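Local coordinates for protein serpin B3 (Homo sapiens, PDB 4ZK3) that probably inhibits proteases by the serpin mechanism and, in the processed form called Pso p27, builds large aggregates implicated in psoriasis, at residues Tyr99-Ala104 with Ile180-Gln185; Gly184-Lys189 with Glu339-Ala344; Leu241-Leu246 with Phe369-Arg374. All coordinates share one frame; numbering follows the deposited sequence.

Interaction 1: Tyr99-Ala104 with Ile180-Gln185; sequences YELKIA and IYFKGQ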
loop_
_atom_site.group_PDB
_atom_site.type_symbol
_atom_site.label_atom_id
_atom_site.label_comp_id
_atom_site.label_asym_id
_atom_site.label_seq_id
_atom_site.Cartn_x
_atom_site.Cartn_y
_atom_site.Cartn_z
ATOM N N TYR A 99 -5.898 11.334 -14.570
ATOM C CA TYR A 99 -5.294 10.844 -13.321
ATOM C C TYR A 99 -3.816 11.129 -13.250
ATOM O O TYR A 99 -3.176 11.390 -14.276
ATOM C CB TYR A 99 -5.569 9.334 -13.132
ATOM C CG TYR A 99 -4.769 8.424 -14.030
ATOM C CD1 TYR A 99 -5.266 8.007 -15.269
ATOM C CD2 TYR A 99 -3.502 7.932 -13.620
ATOM C CE1 TYR A 99 -4.509 7.144 -16.079
ATOM C CE2 TYR A 99 -2.757 7.091 -14.432
ATOM C CZ TYR A 99 -3.255 6.701 -15.654
ATOM O OH TYR A 99 -2.490 5.848 -16.427
ATOM N N GLU A 100 -3.294 11.084 -12.020
ATOM C CA GLU A 100 -1.893 11.080 -11.746
ATOM C C GLU A 100 -1.543 9.871 -10.873
ATOM O O GLU A 100 -2.221 9.621 -9.851
ATOM C CB GLU A 100 -1.548 12.318 -10.954
ATOM C CG GLU A 100 -0.063 12.451 -10.761
ATOM C CD GLU A 100 0.312 13.687 -10.033
ATOM O OE1 GLU A 100 -0.560 14.281 -9.371
ATOM O OE2 GLU A 100 1.500 14.044 -10.119
ATOM N N LEU A 101 -0.506 9.136 -11.277
ATOM C CA LEU A 101 0.106 8.090 -10.497
ATOM C C LEU A 101 1.610 8.366 -10.418
ATOM O O LEU A 101 2.255 8.580 -11.444
ATOM C CB LEU A 101 -0.164 6.731 -11.151
ATOM C CG LEU A 101 0.479 5.619 -10.348
ATOM C CD1 LEU A 101 -0.023 5.489 -8.880
ATOM C CD2 LEU A 101 0.289 4.319 -11.059
ATOM N N LYS A 102 2.184 8.371 -9.225
ATOM C CA LYS A 102 3.571 8.594 -9.123
ATOM C C LYS A 102 4.134 7.905 -7.915
ATOM O O LYS A 102 3.456 7.709 -6.908
ATOM C CB LYS A 102 3.943 10.054 -9.137
ATOM C CG LYS A 102 3.389 10.883 -8.056
ATOM C CD LYS A 102 3.824 12.337 -8.096
ATOM C CE LYS A 102 2.969 13.111 -7.121
ATOM N NZ LYS A 102 3.558 14.426 -6.673
ATOM N N ILE A 103 5.382 7.493 -8.050
ATOM C CA ILE A 103 6.075 6.789 -6.990
ATOM C C ILE A 103 7.501 7.225 -6.986
ATOM O O ILE A 103 8.117 7.304 -8.051
ATOM C CB ILE A 103 5.888 5.285 -7.180
ATOM C CG1 ILE A 103 6.380 4.496 -5.956
ATOM C CG2 ILE A 103 6.543 4.816 -8.458
ATOM C CD1 ILE A 103 5.765 3.145 -5.916
ATOM N N ALA A 104 8.064 7.407 -5.804
ATOM C CA ALA A 104 9.467 7.763 -5.696
ATOM C C ALA A 104 10.111 7.043 -4.513
ATOM O O ALA A 104 9.451 6.783 -3.477
ATOM C CB ALA A 104 9.563 9.254 -5.468
ATOM N N ILE A 180 4.213 6.948 -2.554
ATOM C CA ILE A 180 3.322 6.633 -3.674
ATOM C C ILE A 180 2.062 7.502 -3.580
ATOM O O ILE A 180 1.552 7.784 -2.458
ATOM C CB ILE A 180 2.945 5.128 -3.686
ATOM C CG1 ILE A 180 2.085 4.786 -4.887
ATOM C CG2 ILE A 180 2.159 4.726 -2.407
ATOM C CD1 ILE A 180 1.800 3.280 -5.077
ATOM N N TYR A 181 1.591 7.991 -4.748
ATOM C CA TYR A 181 0.500 8.948 -4.811
ATOM C C TYR A 181 -0.351 8.704 -6.054
ATOM O O TYR A 181 0.182 8.511 -7.152
ATOM C CB TYR A 181 1.010 10.405 -4.814
ATOM C CG TYR A 181 -0.115 11.383 -4.948
ATOM C CD1 TYR A 181 -0.837 11.747 -3.838
ATOM C CD2 TYR A 181 -0.505 11.912 -6.216
ATOM C CE1 TYR A 181 -1.909 12.610 -3.919
ATOM C CE2 TYR A 181 -1.601 12.782 -6.303
ATOM C CZ TYR A 181 -2.286 13.142 -5.157
ATOM O OH TYR A 181 -3.381 14.006 -5.160
ATOM N N PHE A 182 -1.669 8.668 -5.864
ATOM C CA PHE A 182 -2.616 8.448 -6.913
ATOM C C PHE A 182 -3.788 9.434 -6.735
ATOM O O PHE A 182 -4.312 9.566 -5.636
ATOM C CB PHE A 182 -3.147 7.038 -6.840
ATOM C CG PHE A 182 -4.339 6.822 -7.704
ATOM C CD1 PHE A 182 -4.206 6.872 -9.095
ATOM C CD2 PHE A 182 -5.594 6.628 -7.142
ATOM C CE1 PHE A 182 -5.338 6.693 -9.916
ATOM C CE2 PHE A 182 -6.694 6.444 -7.932
ATOM C CZ PHE A 182 -6.580 6.466 -9.315
ATOM N N LYS A 183 -4.193 10.134 -7.791
ATOM C CA LYS A 183 -5.477 10.817 -7.772
ATOM C C LYS A 183 -6.129 10.643 -9.119
ATOM O O LYS A 183 -5.507 10.873 -10.109
ATOM C CB LYS A 183 -5.336 12.304 -7.460
ATOM C CG LYS A 183 -6.693 13.011 -7.237
ATOM C CD LYS A 183 -6.509 14.533 -7.047
ATOM C CE LYS A 183 -7.848 15.261 -7.091
ATOM N NZ LYS A 183 -7.822 16.363 -6.074
ATOM N N GLY A 184 -7.337 10.124 -9.181
ATOM C CA GLY A 184 -7.949 9.876 -10.487
ATOM C C GLY A 184 -9.436 10.119 -10.471
ATOM O O GLY A 184 -10.087 9.946 -9.425
ATOM N N GLN A 185 -9.958 10.514 -11.610
ATOM C CA GLN A 185 -11.397 10.618 -11.847
ATOM C C GLN A 185 -12.034 9.245 -12.131
ATOM O O GLN A 185 -11.460 8.467 -12.874
ATOM C CB GLN A 185 -11.647 11.501 -13.073
ATOM C CG GLN A 185 -11.167 12.963 -12.970
ATOM C CD GLN A 185 -11.233 13.701 -14.315
ATOM O OE1 GLN A 185 -12.098 13.444 -15.151
ATOM N NE2 GLN A 185 -10.299 14.580 -14.535
#
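Two adjacent antiparallel strands of serpin beta-sheet A meet here; their hydrogen-bonded pairs across these segments are Glu100-Lys183 and Lys102-Tyr181. Each pair is closed by two backbone bonds: Glu100 N to Lys183 O is 2.9 Å, as is Tyr181 N to Lys102 O. The strand axes approach to 4.6 Å, with directions 166° apart. On the face carrying Glu100, Lys102 and Tyr181, two chains of the other strand meet the phenol ring along its CD2-CE2 side. The extended Glu100 brings OE1 to the edge of the ring, 3.6 Å from Tyr181 CE2, with carboxylate and ring planes 80° apart. The methylene end of Lys102 slants across, its CE 3.8 Å from Tyr181 CD2, while the Tyr181 hydroxyl is taken by Glu342. The other face is mainly apolar. Leu101 CD1 leans to 4.0 Å from Phe182 CB, and the ends of Ile103 and Ile180 meet at CD1 and CD1, 4.1 Å apart. Tyr99 has CG between its backbone N and carbonyl carbon (chi1 74°), which lifts the ring off the strand toward Asp240, its hydroxyl's partner; CB stays behind, 3.6 Å from Gly184 CA. Leu382 and Phe383 of strand 380-387 pack against this apolar side, as expected where sheet A lies over sheet B in the serpin fold.

Interaction 2: Gly184-Lys189 with Glu339-Ala344; sequences GQWEKK and EGAEAA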
loop_
_atom_site.group_PDB
_atom_site.type_symbol
_atom_site.label_atom_id
_atom_site.label_comp_id
_atom_site.label_asym_id
_atom_site.label_seq_id
_atom_site.Cartn_x
_atom_site.Cartn_y
_atom_site.Cartn_z
ATOM N N GLY A 184 -7.337 10.124 -9.181
ATOM C CA GLY A 184 -7.949 9.876 -10.487
ATOM C C GLY A 184 -9.436 10.119 -10.471
ATOM O O GLY A 184 -10.087 9.946 -9.425
ATOM N N GLN A 185 -9.958 10.514 -11.610
ATOM C CA GLN A 185 -11.397 10.618 -11.847
ATOM C C GLN A 185 -12.034 9.245 -12.131
ATOM O O GLN A 185 -11.460 8.467 -12.874
ATOM C CB GLN A 185 -11.647 11.501 -13.073
ATOM C CG GLN A 185 -11.167 12.963 -12.970
ATOM C CD GLN A 185 -11.233 13.701 -14.315
ATOM O OE1 GLN A 185 -12.098 13.444 -15.151
ATOM N NE2 GLN A 185 -10.299 14.580 -14.535
ATOM N N TRP A 186 -13.241 8.998 -11.584
ATOM C CA TRP A 186 -14.052 7.851 -11.958
ATOM C C TRP A 186 -14.302 7.983 -13.402
ATOM O O TRP A 186 -14.437 9.092 -13.889
ATOM C CB TRP A 186 -15.405 7.856 -11.242
ATOM C CG TRP A 186 -15.351 7.672 -9.804
ATOM C CD1 TRP A 186 -15.854 8.538 -8.871
ATOM C CD2 TRP A 186 -14.720 6.609 -9.049
ATOM N NE1 TRP A 186 -15.605 8.085 -7.602
ATOM C CE2 TRP A 186 -14.928 6.897 -7.671
ATOM C CE3 TRP A 186 -13.989 5.455 -9.396
ATOM C CZ2 TRP A 186 -14.435 6.070 -6.644
ATOM C CZ3 TRP A 186 -13.520 4.651 -8.407
ATOM C CH2 TRP A 186 -13.734 4.948 -7.035
ATOM N N GLU A 187 -14.366 6.868 -14.098
ATOM C CA GLU A 187 -14.803 6.889 -15.458
ATOM C C GLU A 187 -16.262 7.424 -15.595
ATOM O O GLU A 187 -16.531 8.237 -16.503
ATOM C CB GLU A 187 -14.686 5.500 -16.065
ATOM C CG GLU A 187 -15.387 5.360 -17.434
ATOM C CD GLU A 187 -15.152 3.998 -18.031
ATOM O OE1 GLU A 187 -15.653 3.013 -17.501
ATOM O OE2 GLU A 187 -14.387 3.914 -18.989
ATOM N N LYS A 188 -17.153 6.913 -14.733
ATOM C CA LYS A 188 -18.512 7.407 -14.541
ATOM C C LYS A 188 -18.669 8.061 -13.182
ATOM O O LYS A 188 -18.809 7.383 -12.123
ATOM C CB LYS A 188 -19.480 6.270 -14.650
ATOM C CG LYS A 188 -19.547 5.700 -16.065
ATOM C CD LYS A 188 -20.258 4.348 -16.159
ATOM C CE LYS A 188 -19.872 3.549 -17.417
ATOM N NZ LYS A 188 -20.276 2.100 -17.338
ATOM N N LYS A 189 -18.614 9.379 -13.178
ATOM C CA LYS A 189 -18.719 10.135 -11.948
ATOM C C LYS A 189 -20.071 9.974 -11.263
ATOM O O LYS A 189 -21.023 9.558 -11.860
ATOM C CB LYS A 189 -18.420 11.576 -12.205
ATOM C CG LYS A 189 -16.978 11.787 -12.575
ATOM C CD LYS A 189 -16.610 13.251 -12.631
ATOM C CE LYS A 189 -15.152 13.397 -13.028
ATOM N NZ LYS A 189 -14.695 14.736 -12.592
ATOM N N GLU A 339 -16.263 12.695 -7.547
ATOM C CA GLU A 339 -15.379 12.910 -8.720
ATOM C C GLU A 339 -14.407 11.760 -9.003
ATOM O O GLU A 339 -14.124 11.464 -10.180
ATOM C CB GLU A 339 -14.566 14.227 -8.613
ATOM C CG GLU A 339 -15.391 15.490 -9.020
ATOM C CD GLU A 339 -16.518 15.818 -8.018
ATOM O OE1 GLU A 339 -16.291 15.628 -6.784
ATOM O OE2 GLU A 339 -17.622 16.239 -8.448
ATOM N N GLY A 340 -13.924 11.160 -7.920
ATOM C CA GLY A 340 -13.001 10.040 -7.944
ATOM C C GLY A 340 -12.337 9.723 -6.630
ATOM O O GLY A 340 -12.969 9.667 -5.547
ATOM N N ALA A 341 -11.055 9.398 -6.685
ATOM C CA ALA A 341 -10.383 9.030 -5.446
ATOM C C ALA A 341 -8.976 9.563 -5.444
ATOM O O ALA A 341 -8.430 9.859 -6.483
ATOM C CB ALA A 341 -10.430 7.516 -5.260
ATOM N N GLU A 342 -8.424 9.711 -4.260
ATOM C CA GLU A 342 -7.083 10.174 -4.059
ATOM C C GLU A 342 -6.510 9.288 -3.024
ATOM O O GLU A 342 -7.144 9.082 -1.956
ATOM C CB GLU A 342 -7.089 11.631 -3.533
ATOM C CG GLU A 342 -5.707 12.223 -3.264
ATOM C CD GLU A 342 -5.785 13.716 -2.833
ATOM O OE1 GLU A 342 -6.857 14.161 -2.321
ATOM O OE2 GLU A 342 -4.753 14.419 -2.971
ATOM N N ALA A 343 -5.332 8.718 -3.320
ATOM C CA ALA A 343 -4.734 7.797 -2.407
ATOM C C ALA A 343 -3.241 8.038 -2.327
ATOM O O ALA A 343 -2.635 8.290 -3.390
ATOM C CB ALA A 343 -5.022 6.355 -2.816
ATOM N N ALA A 344 -2.684 7.898 -1.118
ATOM C CA ALA A 344 -1.266 8.127 -0.866
ATOM C C ALA A 344 -0.735 7.284 0.198
ATOM O O ALA A 344 -1.448 6.918 1.111
ATOM C CB ALA A 344 -1.011 9.592 -0.498
#
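Backbone pairing at the end of a strand joins Gly184 to Ala341, and Trp186 in the following turn lies against Gly340 at the start of strand 340-351. One hydrogen-bonded pair, Gly184 with Ala341, is followed by the non-hydrogen-bonded pair Gln185-Gly340; Gly184 N to Ala341 O is 2.9 Å and Ala341 N to Gly184 O 3.0 Å. Past them the chain of 184-189 turns away, yet Trp186 N still reaches Glu339 O at 3.0 Å, approaching at an angle to the C=O and somewhat out of its plane. Gly340 CA sits over one face of the indole, 3.4 Å from the centroid of the five-membered ring and 20° off its normal, a CH-pi contact. The indole nitrogen NE1 donates to Thr337 O, which helps fix the ring's rotation. This is the upper end of serpin beta-sheet A, usually called the breach; strand 340-351 lies between 174-185 and 325-336, the position taken by an inserted reactive-centre loop. The Tyr236 ring also meets the indole, the two planes nearly parallel. On the outer side the extended chain of Lys189 runs across Glu339, with Lys189 CE 3.6 Å from Glu339 O and Lys189 NZ 3.7 Å from Glu339 CG; the Glu339 chain bends at chi2 (69°), and Lys189 NZ stays 5.3 Å from Glu339 OE2, without a salt bridge.

Interaction 3: Leu241-Leu246 with Phe369-Arg374; sequences LSMIVL and FLFFIR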
loop_
_atom_site.group_PDB
_atom_site.type_symbol
_atom_site.label_atom_id
_atom_site.label_comp_id
_atom_site.label_asym_id
_atom_site.label_seq_id
_atom_site.Cartn_x
_atom_site.Cartn_y
_atom_site.Cartn_z
ATOM N N LEU A 241 -6.435 2.112 -14.385
ATOM C CA LEU A 241 -6.594 1.723 -13.014
ATOM C C LEU A 241 -8.069 1.507 -12.677
ATOM O O LEU A 241 -8.956 2.048 -13.328
ATOM C CB LEU A 241 -5.997 2.795 -12.121
ATOM C CG LEU A 241 -4.469 2.897 -12.161
ATOM C CD1 LEU A 241 -4.052 4.170 -12.851
ATOM C CD2 LEU A 241 -3.890 2.871 -10.744
ATOM N N SER A 242 -8.317 0.658 -11.691
ATOM C CA SER A 242 -9.677 0.446 -11.191
ATOM C C SER A 242 -9.680 0.295 -9.678
ATOM O O SER A 242 -8.695 -0.071 -9.078
ATOM C CB SER A 242 -10.240 -0.833 -11.752
ATOM O OG SER A 242 -10.524 -0.743 -13.095
ATOM N N MET A 243 -10.836 0.510 -9.077
ATOM C CA MET A 243 -11.034 0.227 -7.668
ATOM C C MET A 243 -11.930 -0.997 -7.685
ATOM O O MET A 243 -12.970 -0.981 -8.334
ATOM C CB MET A 243 -11.736 1.348 -6.907
ATOM C CG MET A 243 -12.067 0.954 -5.454
ATOM S SD MET A 243 -12.634 2.247 -4.333
ATOM C CE MET A 243 -11.150 3.169 -3.951
ATOM N N ILE A 244 -11.499 -2.032 -7.005
ATOM C CA ILE A 244 -12.300 -3.288 -6.886
ATOM C C ILE A 244 -12.869 -3.297 -5.493
ATOM O O ILE A 244 -12.129 -2.999 -4.536
ATOM C CB ILE A 244 -11.403 -4.518 -7.005
ATOM C CG1 ILE A 244 -10.690 -4.501 -8.332
ATOM C CG2 ILE A 244 -12.188 -5.825 -6.772
ATOM C CD1 ILE A 244 -11.567 -4.275 -9.500
ATOM N N VAL A 245 -14.134 -3.665 -5.352
ATOM C CA VAL A 245 -14.785 -3.698 -4.029
ATOM C C VAL A 245 -15.410 -5.089 -3.813
ATOM O O VAL A 245 -16.002 -5.644 -4.737
ATOM C CB VAL A 245 -15.898 -2.624 -3.913
ATOM C CG1 VAL A 245 -16.643 -2.721 -2.592
ATOM C CG2 VAL A 245 -15.359 -1.224 -4.075
ATOM N N LEU A 246 -15.230 -5.623 -2.617
ATOM C CA LEU A 246 -15.801 -6.898 -2.198
ATOM C C LEU A 246 -16.708 -6.671 -1.018
ATOM O O LEU A 246 -16.253 -6.253 0.074
ATOM C CB LEU A 246 -14.691 -7.879 -1.866
ATOM C CG LEU A 246 -13.813 -8.285 -3.053
ATOM C CD1 LEU A 246 -12.523 -7.507 -3.027
ATOM C CD2 LEU A 246 -13.511 -9.785 -3.085
ATOM N N PHE A 369 -16.830 -3.424 4.067
ATOM C CA PHE A 369 -16.384 -3.980 2.798
ATOM C C PHE A 369 -14.863 -3.904 2.641
ATOM O O PHE A 369 -14.226 -3.118 3.347
ATOM C CB PHE A 369 -17.092 -3.297 1.623
ATOM C CG PHE A 369 -16.845 -1.786 1.542
ATOM C CD1 PHE A 369 -15.727 -1.267 0.868
ATOM C CD2 PHE A 369 -17.741 -0.893 2.127
ATOM C CE1 PHE A 369 -15.510 0.097 0.778
ATOM C CE2 PHE A 369 -17.547 0.492 2.025
ATOM C CZ PHE A 369 -16.424 0.996 1.367
ATOM N N LEU A 370 -14.306 -4.741 1.723
ATOM C CA LEU A 370 -12.910 -4.661 1.298
ATOM C C LEU A 370 -12.756 -3.922 -0.028
ATOM O O LEU A 370 -13.657 -3.909 -0.849
ATOM C CB LEU A 370 -12.285 -6.031 1.205
ATOM C CG LEU A 370 -12.495 -6.903 2.443
ATOM C CD1 LEU A 370 -12.280 -8.390 2.093
ATOM C CD2 LEU A 370 -11.615 -6.504 3.611
ATOM N N PHE A 371 -11.662 -3.196 -0.217
ATOM C CA PHE A 371 -11.535 -2.503 -1.466
ATOM C C PHE A 371 -10.057 -2.417 -1.770
ATOM O O PHE A 371 -9.188 -2.479 -0.847
ATOM C CB PHE A 371 -12.244 -1.133 -1.411
ATOM C CG PHE A 371 -11.619 -0.168 -0.415
ATOM C CD1 PHE A 371 -11.940 -0.235 0.944
ATOM C CD2 PHE A 371 -10.718 0.808 -0.825
ATOM C CE1 PHE A 371 -11.358 0.608 1.891
ATOM C CE2 PHE A 371 -10.104 1.657 0.131
ATOM C CZ PHE A 371 -10.424 1.534 1.497
ATOM N N PHE A 372 -9.747 -2.243 -3.041
ATOM C CA PHE A 372 -8.365 -2.008 -3.444
ATOM C C PHE A 372 -8.291 -1.300 -4.761
ATOM O O PHE A 372 -9.272 -1.285 -5.521
ATOM C CB PHE A 372 -7.538 -3.295 -3.429
ATOM C CG PHE A 372 -7.969 -4.336 -4.409
ATOM C CD1 PHE A 372 -7.459 -4.347 -5.696
ATOM C CD2 PHE A 372 -8.837 -5.361 -4.016
ATOM C CE1 PHE A 372 -7.829 -5.357 -6.572
ATOM C CE2 PHE A 372 -9.231 -6.363 -4.890
ATOM C CZ PHE A 372 -8.702 -6.385 -6.176
ATOM N N ILE A 373 -7.130 -0.668 -4.981
ATOM C CA ILE A 373 -6.853 0.053 -6.194
ATOM C C ILE A 373 -5.775 -0.722 -6.940
ATOM O O ILE A 373 -4.679 -0.944 -6.429
ATOM C CB ILE A 373 -6.449 1.508 -5.936
ATOM C CG1 ILE A 373 -7.623 2.294 -5.313
ATOM C CG2 ILE A 373 -5.988 2.185 -7.234
ATOM C CD1 ILE A 373 -7.207 3.603 -4.682
ATOM N N ARG A 374 -6.089 -1.075 -8.173
ATOM C CA ARG A 374 -5.284 -1.908 -9.024
ATOM C C ARG A 374 -4.861 -1.178 -10.290
ATOM O O ARG A 374 -5.685 -0.529 -10.941
ATOM C CB ARG A 374 -6.117 -3.118 -9.428
ATOM C CG ARG A 374 -5.368 -4.168 -10.261
ATOM C CD ARG A 374 -6.310 -5.362 -10.567
ATOM N NE ARG A 374 -7.381 -4.974 -11.507
ATOM C CZ ARG A 374 -8.540 -5.637 -11.685
ATOM N NH1 ARG A 374 -8.824 -6.762 -11.018
ATOM N NH2 ARG A 374 -9.421 -5.177 -12.577
#
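Ile244 lies alongside Phe372 and over one face of its ring, both side chains pointing the same way from an antiparallel hydrogen-bonded pair of residues. Phe372 CG stands between its backbone N and carbonyl carbon (chi1 64°), which swings the ring across toward the neighbouring strand; there Ile244 CB rests 3.6 Å from the ring centroid and 21° off its normal. CG1 and CG2 of the isoleucine straddle the far rim, over CE1 and CE2. Leu246 approaches the same ring differently, its CD1 near the ring plane at the edge, 4.0 Å from Phe372 CE2. The Ile244 chain continues to Arg374: its CD1 lies over one face of the guanidinium group, 3.9 Å from Arg374 NH2. A bend at chi3 (69°) turns one face of that group to the isoleucine, while its N-H groups turn to Thr270 O and Asn376; Ser242 OG is held by Glu233 and Asn376.

The opposite face of the strands carries Met243, Val245, Phe371 and Ile373. The Met243 methyl CE touches both Phe371 and Ile373, 3.9 Å from Phe371 CD2 and from Ile373 CG1, and its sulfur makes an oblique Met-aromatic contact with the Phe371 ring. Val245 uses its two branches separately: CG1 comes 3.9 Å from Phe369 CD1, and CG2 faces Phe371 CB. Phe371 meets Phe287 edge-to-face.

Between the two layers of side chains six backbone hydrogen bonds join Ser242 with Arg374, Ile244 with Phe372 and Leu246 with Leu370; Arg374 N to Ser242 O, at 2.9 Å, is almost straight. Strands 229-235 and 380-387 pair with the outer edges of the two, and every touching residue is buried, as is characteristic of the central hydrophobic strands of serpin beta-sheet B.

Interactions 1 and 2 are successive steps across sheet A: both use strand 174-185, share Gly184 and Gln185, and have centres about 10 Å apart. Tyr181 OH of the first lies 2.6 Å from Glu342 OE2 of the second, a probable hydrogen bond. Interaction 3 belongs to sheet B, packed against sheet A, its centre about 15 Å from that of interaction 1 and about 12 Å from that of interaction 2. The contacts touch where Tyr99 CE2 meets Leu241 CD1 at 3.6 Å, Trp186 CH2 meets Met243 SD at 4.0 Å, and Ala343 CB meets Ile373 CD1 at 4.0 Å. Strand 340-351, in the place of an inserted reactive-centre loop, thus pairs with strand 174-185 on one side and packs on sheet B through Ala343.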